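Local coordinates for protein adenylate isopentenyltransferase (Humulus lupulus, PDB 3A8T) that transfers an isopentenyl group from dimethylallyl diphosphate to the adenine amino group of ATP, ADP or AMP in cytokinin biosynthesis, at residues 124-127 with 128-131; 192-195 with 196-200; 266-269 with 270-274. All coordinates share one frame; numbering follows the deposited sequence.

Contact 1. Residues 124-127 with 128-131; sequences SEIT and GRRK
The guanidinium of R129 folds back over the helix it follows, laying one face on the carbonyl of E125, whose O sits 3.6 Å above the plane, over its centre. A bend at chi3 (-78°) turns the group back this way, and its NH2 comes 3.7 Å from I126 CG1. The same E125 O accepts the R129 backbone N at 3.1 Å, so one carbonyl meets both ends of the arginine. Here helix 112-128 stops in a Schellman motif: R130, with positive phi (63°), is the C-prime residue, K131 N reaches back to I126 O at 3.1 Å (N-H...O 164°), and R130 N meets T127 O at 2.8 Å. I126 CG2 rests 3.1 Å from K131 O as the chain turns toward strand 132-136, and the buried I126 side chain packs on E67, I69, H98 and P133. At the polar end, R129 NH2 has its salt bridge with E67 of strand 66-70. E125 OE2 stays 5.2 Å from R129 NH1; a water hydrogen-bonds to OE2 and only weakly to R129 NH2. The arginine's charge is thus met by E67, while the partial negative charge of E125 O probably adds to the attraction.

Contact 2. Residues 192-195 with 196-200; sequences AKRV and DDMLE
Four i to i+4 bonds run from the amides of D196, D197, M198 and L199 back to the carbonyls of A192, K193, R194 and V195, an unbroken alpha-helical turn in the C-terminal half of helix 184-201. Its side chains pair at the same spacing. K193 and D197 make an i to i+4 salt bridge, NZ to OD2 at 2.8 Å: the lysine is extended as far as CE, and its last torsion (chi4 -54°) swings the ammonium round to the carboxylate, whose OD1 remains 3.4 Å from NZ. V195 and L199 lie side by side, CG1 on CD2 at 3.6 Å, and V195 also packs on I271 and K272 of helix 257-289. D196 sends OD1 to K272 of that helix in a second salt bridge. R194 leaves on the ATP side, where its NH2 hydrogen-bonds T49 OG1 of the nucleotide-binding loop. Its side chain comes about 4 Å from a bound phosphate ion, probably from the crystallisation liquor, and about 6 Å from ATP at the nearest atoms, placing this turn beside the ATP site. R194 NE is buried with no partner in the model. M198 crosses the root of the arginine, with SD 4.1 Å from R194 CG and 3.4 Å from R194 O.

Contact 3. Residues 266-269 with 270-274; sequences EAVR and AIKEN
Two flat charged groups, the guanidinium of R269 and the carboxylate of E273, sit one helical turn apart without stacking or closing a salt bridge: R269 NE is 4.8 Å from E273 OE1. Neither puts a face or an edge on the other, and the glutamate touches the arginine's backbone instead, through its CB, 3.2 Å from R269 O. The carboxylate itself gains nothing from that oxygen, since both are acceptors. The attraction between the two charges is therefore probably a loose one at an exposed surface. This is the middle of the long helix 257-289, and its amides repeat the i to i+4 pattern, the straightest of the four bonds being E273 N to R269 O (N-H...O 166°). On another side of the turn V268 and K272 point the same way, CG1 against CE at 3.9 Å. The lysine is stretched out fully beyond CG, so its methylenes run past V268 O (CG at 3.4 Å) and carry NZ to D196. I271, buried, folds CG1 to 3.4 Å from A267 O, since chi1 (-78°) sets that carbon beside its own backbone N. It packs against F237 and E236 of helix 234-243, and comes about 4 Å, side chain to side chain, from I232 of the ATP-binding site. A267 also touches F237.

Contacts 2 and 3 are neighbours on two packed helices, 184-201 and 257-289, their centres about 11 Å apart. They meet through D196 OD1 and K272 NZ at 2.7 Å, and through V195 CG2 and I271 CG2 at 3.7 Å, so a charged pair accompanies an apolar one. Both are partly buried, and contact 2 comes closer to the nucleotide. Contact 1 lies at the surface on the opposite side of the chain's centre, about 37 Å from contact 2 and 41 Å from contact 3, centre to centre. It ends a helix beside the parallel sheet, whereas the others lie within continuous helix; its arginine is paired with the sheet through E67, whereas R194 of contact 2 reaches T49.

Contact 1. Residues 124-127 with 128-131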
loop_
_atom_site.group_PDB
_atom_site.type_symbol
_atom_site.label_atom_id
_atom_site.label_comp_id
_atom_site.label_asym_id
_atom_site.label_seq_id
_atom_site.Cartn_x
_atom_site.Cartn_y
_atom_site.Cartn_z
ATOM N N SER A 124 14.435 -2.883 -15.829
ATOM C CA SER A 124 15.334 -3.286 -16.871
ATOM C C SER A 124 15.430 -4.819 -17.014
ATOM O O SER A 124 15.470 -5.380 -18.096
ATOM C CB SER A 124 16.665 -2.642 -16.536
ATOM O OG SER A 124 17.480 -2.642 -17.664
ATOM N N GLU A 125 15.424 -5.492 -15.893
ATOM C CA GLU A 125 15.503 -6.925 -15.875
ATOM C C GLU A 125 14.267 -7.632 -16.397
ATOM O O GLU A 125 14.394 -8.631 -17.097
ATOM C CB GLU A 125 15.802 -7.376 -14.450
ATOM C CG GLU A 125 17.269 -7.145 -14.100
ATOM C CD GLU A 125 17.490 -6.855 -12.637
ATOM O OE1 GLU A 125 18.619 -6.440 -12.304
ATOM O OE2 GLU A 125 16.547 -7.039 -11.826
ATOM N N ILE A 126 13.089 -7.110 -16.041
ATOM C CA ILE A 126 11.818 -7.677 -16.439
ATOM C C ILE A 126 11.624 -7.597 -17.935
ATOM O O ILE A 126 11.170 -8.539 -18.557
ATOM C CB ILE A 126 10.614 -6.931 -15.707
ATOM C CG1 ILE A 126 10.696 -7.163 -14.203
ATOM C CG2 ILE A 126 9.302 -7.363 -16.274
ATOM C CD1 ILE A 126 10.028 -6.114 -13.418
ATOM N N THR A 127 11.908 -6.432 -18.478
ATOM C CA THR A 127 11.799 -6.182 -19.895
ATOM C C THR A 127 12.751 -7.154 -20.551
ATOM O O THR A 127 12.467 -7.696 -21.613
ATOM C CB THR A 127 12.256 -4.741 -20.230
ATOM O OG1 THR A 127 11.495 -3.803 -19.457
ATOM C CG2 THR A 127 12.023 -4.448 -21.714
ATOM N N GLY A 128 13.893 -7.377 -19.904
ATOM C CA GLY A 128 14.855 -8.319 -20.455
ATOM C C GLY A 128 14.186 -9.673 -20.670
ATOM O O GLY A 128 14.350 -10.298 -21.719
ATOM N N ARG A 129 13.427 -10.142 -19.684
ATOM C CA ARG A 129 12.769 -11.433 -19.835
ATOM C C ARG A 129 11.502 -11.344 -20.687
ATOM O O ARG A 129 10.703 -12.278 -20.722
ATOM C CB ARG A 129 12.423 -12.006 -18.474
ATOM C CG ARG A 129 13.625 -12.246 -17.601
ATOM C CD ARG A 129 13.216 -12.857 -16.246
ATOM N NE ARG A 129 12.673 -11.873 -15.318
ATOM C CZ ARG A 129 13.386 -11.096 -14.505
ATOM N NH1 ARG A 129 14.707 -11.166 -14.473
ATOM N NH2 ARG A 129 12.762 -10.233 -13.705
ATOM N N ARG A 130 11.345 -10.218 -21.382
ATOM C CA ARG A 130 10.189 -9.953 -22.238
ATOM C C ARG A 130 8.806 -9.884 -21.556
ATOM O O ARG A 130 7.768 -10.144 -22.180
ATOM C CB ARG A 130 10.146 -10.949 -23.397
ATOM C CG ARG A 130 11.071 -10.554 -24.532
ATOM C CD ARG A 130 11.148 -11.663 -25.577
ATOM N NE ARG A 130 11.455 -12.966 -24.977
ATOM C CZ ARG A 130 12.630 -13.596 -25.082
ATOM N NH1 ARG A 130 13.642 -13.055 -25.776
ATOM N NH2 ARG A 130 12.800 -14.772 -24.484
ATOM N N LYS A 131 8.769 -9.551 -20.278
ATOM C CA LYS A 131 7.473 -9.411 -19.652
ATOM C C LYS A 131 7.301 -7.945 -19.319
ATOM O O LYS A 131 8.289 -7.183 -19.174
ATOM C CB LYS A 131 7.353 -10.244 -18.396
ATOM C CG LYS A 131 7.751 -11.643 -18.648
ATOM C CD LYS A 131 7.065 -12.578 -17.725
ATOM C CE LYS A 131 7.603 -13.978 -17.935
ATOM N NZ LYS A 131 7.344 -14.441 -19.336
HETATM O O HOH W 1 15.289 -9.342 -11.562
#

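Contact 2. Residues 192-195 with 196-200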
loop_
_atom_site.group_PDB
_atom_site.type_symbol
_atom_site.label_atom_id
_atom_site.label_comp_id
_atom_site.label_asym_id
_atom_site.label_seq_id
_atom_site.Cartn_x
_atom_site.Cartn_y
_atom_site.Cartn_z
ATOM N N ALA A 192 -11.868 1.380 7.092
ATOM C CA ALA A 192 -12.170 1.120 8.488
ATOM C C ALA A 192 -12.455 -0.360 8.561
ATOM O O ALA A 192 -12.016 -1.030 9.487
ATOM C CB ALA A 192 -13.430 1.911 8.958
ATOM N N LYS A 193 -13.227 -0.879 7.622
ATOM C CA LYS A 193 -13.494 -2.292 7.680
ATOM C C LYS A 193 -12.171 -3.085 7.582
ATOM O O LYS A 193 -11.934 -4.031 8.339
ATOM C CB LYS A 193 -14.428 -2.664 6.555
ATOM C CG LYS A 193 -14.517 -4.142 6.274
ATOM C CD LYS A 193 -15.124 -4.365 4.908
ATOM C CE LYS A 193 -15.479 -5.845 4.696
ATOM N NZ LYS A 193 -14.277 -6.760 4.954
ATOM N N ARG A 194 -11.296 -2.687 6.668
ATOM C CA ARG A 194 -10.048 -3.381 6.500
ATOM C C ARG A 194 -9.209 -3.335 7.819
ATOM O O ARG A 194 -8.477 -4.259 8.128
ATOM C CB ARG A 194 -9.308 -2.760 5.324
ATOM C CG ARG A 194 -8.064 -3.469 4.989
ATOM C CD ARG A 194 -7.378 -2.937 3.756
ATOM N NE ARG A 194 -6.650 -1.700 4.035
ATOM C CZ ARG A 194 -5.703 -1.169 3.258
ATOM N NH1 ARG A 194 -5.345 -1.754 2.109
ATOM N NH2 ARG A 194 -5.084 -0.071 3.675
ATOM N N VAL A 195 -9.324 -2.272 8.599
ATOM C CA VAL A 195 -8.567 -2.261 9.811
ATOM C C VAL A 195 -9.117 -3.411 10.664
ATOM O O VAL A 195 -8.346 -4.182 11.242
ATOM C CB VAL A 195 -8.653 -0.894 10.561
ATOM C CG1 VAL A 195 -8.130 -1.064 12.026
ATOM C CG2 VAL A 195 -7.795 0.174 9.839
ATOM N N ASP A 196 -10.445 -3.552 10.712
ATOM C CA ASP A 196 -11.075 -4.642 11.468
ATOM C C ASP A 196 -10.593 -6.022 10.956
ATOM O O ASP A 196 -10.286 -6.894 11.739
ATOM C CB ASP A 196 -12.606 -4.531 11.370
ATOM C CG ASP A 196 -13.210 -3.498 12.362
ATOM O OD1 ASP A 196 -12.496 -2.602 12.853
ATOM O OD2 ASP A 196 -14.417 -3.574 12.651
ATOM N N ASP A 197 -10.511 -6.227 9.653
ATOM C CA ASP A 197 -10.020 -7.502 9.112
ATOM C C ASP A 197 -8.547 -7.769 9.491
ATOM O O ASP A 197 -8.157 -8.886 9.621
ATOM C CB ASP A 197 -10.110 -7.545 7.575
ATOM C CG ASP A 197 -11.546 -7.410 7.019
ATOM O OD1 ASP A 197 -12.536 -7.302 7.797
ATOM O OD2 ASP A 197 -11.680 -7.396 5.763
ATOM N N MET A 198 -7.727 -6.730 9.594
ATOM C CA MET A 198 -6.302 -6.851 9.996
ATOM C C MET A 198 -6.223 -7.256 11.465
ATOM O O MET A 198 -5.366 -8.031 11.849
ATOM C CB MET A 198 -5.556 -5.515 9.818
ATOM C CG MET A 198 -5.326 -5.191 8.340
ATOM S SD MET A 198 -5.217 -3.479 7.890
ATOM C CE MET A 198 -3.804 -2.981 8.715
ATOM N N LEU A 199 -7.121 -6.725 12.284
ATOM C CA LEU A 199 -7.108 -7.075 13.702
ATOM C C LEU A 199 -7.586 -8.509 13.810
ATOM O O LEU A 199 -7.035 -9.282 14.574
ATOM C CB LEU A 199 -8.057 -6.190 14.544
ATOM C CG LEU A 199 -7.724 -4.906 15.323
ATOM C CD1 LEU A 199 -6.247 -4.863 15.701
ATOM C CD2 LEU A 199 -8.149 -3.685 14.504
ATOM N N GLU A 200 -8.610 -8.866 13.051
ATOM C CA GLU A 200 -9.132 -10.230 13.093
ATOM C C GLU A 200 -8.086 -11.260 12.628
ATOM O O GLU A 200 -8.053 -12.397 13.103
ATOM C CB GLU A 200 -10.406 -10.315 12.262
ATOM C CG GLU A 200 -11.126 -11.615 12.365
ATOM C CD GLU A 200 -12.547 -11.566 11.761
ATOM O OE1 GLU A 200 -12.739 -10.854 10.729
ATOM O OE2 GLU A 200 -13.465 -12.265 12.315
#

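Contact 3. Residues 266-269 with 270-274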
loop_
_atom_site.group_PDB
_atom_site.type_symbol
_atom_site.label_atom_id
_atom_site.label_comp_id
_atom_site.label_asym_id
_atom_site.label_seq_id
_atom_site.Cartn_x
_atom_site.Cartn_y
_atom_site.Cartn_z
ATOM N N GLU A 266 -9.183 3.491 21.644
ATOM C CA GLU A 266 -8.570 4.722 21.143
ATOM C C GLU A 266 -7.477 4.395 20.096
ATOM O O GLU A 266 -7.352 5.074 19.093
ATOM C CB GLU A 266 -7.952 5.556 22.307
ATOM C CG GLU A 266 -6.586 6.176 21.941
ATOM C CD GLU A 266 -5.988 7.212 22.942
ATOM O OE1 GLU A 266 -5.422 6.812 24.001
ATOM O OE2 GLU A 266 -6.067 8.433 22.643
ATOM N N ALA A 267 -6.668 3.376 20.354
ATOM C CA ALA A 267 -5.635 3.004 19.407
ATOM C C ALA A 267 -6.341 2.648 18.075
ATOM O O ALA A 267 -5.999 3.187 16.997
ATOM C CB ALA A 267 -4.851 1.856 19.959
ATOM N N VAL A 268 -7.379 1.803 18.153
ATOM C CA VAL A 268 -8.095 1.422 16.958
ATOM C C VAL A 268 -8.702 2.557 16.159
ATOM O O VAL A 268 -8.588 2.524 14.949
ATOM C CB VAL A 268 -9.185 0.401 17.220
ATOM C CG1 VAL A 268 -9.880 0.053 15.887
ATOM C CG2 VAL A 268 -8.584 -0.867 17.818
ATOM N N ARG A 269 -9.337 3.538 16.803
ATOM C CA ARG A 269 -9.941 4.692 16.090
ATOM C C ARG A 269 -8.840 5.515 15.469
ATOM O O ARG A 269 -8.996 6.070 14.391
ATOM C CB ARG A 269 -10.667 5.704 17.004
ATOM C CG ARG A 269 -11.763 5.199 17.893
ATOM C CD ARG A 269 -12.181 6.279 18.936
ATOM N NE ARG A 269 -12.984 7.380 18.393
ATOM C CZ ARG A 269 -13.670 8.276 19.137
ATOM N NH1 ARG A 269 -13.651 8.210 20.479
ATOM N NH2 ARG A 269 -14.408 9.232 18.544
ATOM N N ALA A 270 -7.730 5.609 16.179
ATOM C CA ALA A 270 -6.645 6.408 15.690
ATOM C C ALA A 270 -6.102 5.810 14.444
ATOM O O ALA A 270 -5.780 6.527 13.545
ATOM C CB ALA A 270 -5.537 6.580 16.761
ATOM N N ILE A 271 -6.023 4.491 14.398
ATOM C CA ILE A 271 -5.511 3.775 13.239
ATOM C C ILE A 271 -6.435 3.961 12.040
ATOM O O ILE A 271 -5.973 4.165 10.911
ATOM C CB ILE A 271 -5.374 2.264 13.544
ATOM C CG1 ILE A 271 -4.128 1.995 14.366
ATOM C CG2 ILE A 271 -5.324 1.477 12.266
ATOM C CD1 ILE A 271 -3.950 0.548 14.660
ATOM N N LYS A 272 -7.743 3.886 12.279
ATOM C CA LYS A 272 -8.724 4.027 11.203
ATOM C C LYS A 272 -8.629 5.421 10.642
ATOM O O LYS A 272 -8.589 5.608 9.436
ATOM C CB LYS A 272 -10.122 3.750 11.740
ATOM C CG LYS A 272 -10.328 2.259 12.038
ATOM C CD LYS A 272 -11.701 1.949 12.552
ATOM C CE LYS A 272 -11.904 0.461 12.522
ATOM N NZ LYS A 272 -13.211 0.012 13.063
ATOM N N GLU A 273 -8.585 6.389 11.552
ATOM C CA GLU A 273 -8.430 7.812 11.242
ATOM C C GLU A 273 -7.180 8.185 10.483
ATOM O O GLU A 273 -7.249 8.962 9.556
ATOM C CB GLU A 273 -8.420 8.622 12.527
ATOM C CG GLU A 273 -9.699 9.351 12.811
ATOM C CD GLU A 273 -9.623 10.044 14.147
ATOM O OE1 GLU A 273 -10.294 9.554 15.113
ATOM O OE2 GLU A 273 -8.860 11.062 14.224
ATOM N N ASN A 274 -6.026 7.703 10.930
ATOM C CA ASN A 274 -4.779 8.009 10.237
ATOM C C ASN A 274 -4.782 7.471 8.815
ATOM O O ASN A 274 -4.225 8.051 7.921
ATOM C CB ASN A 274 -3.595 7.461 11.035
ATOM C CG ASN A 274 -3.386 8.265 12.335
ATOM O OD1 ASN A 274 -3.874 9.384 12.419
ATOM N ND2 ASN A 274 -2.708 7.709 13.326
#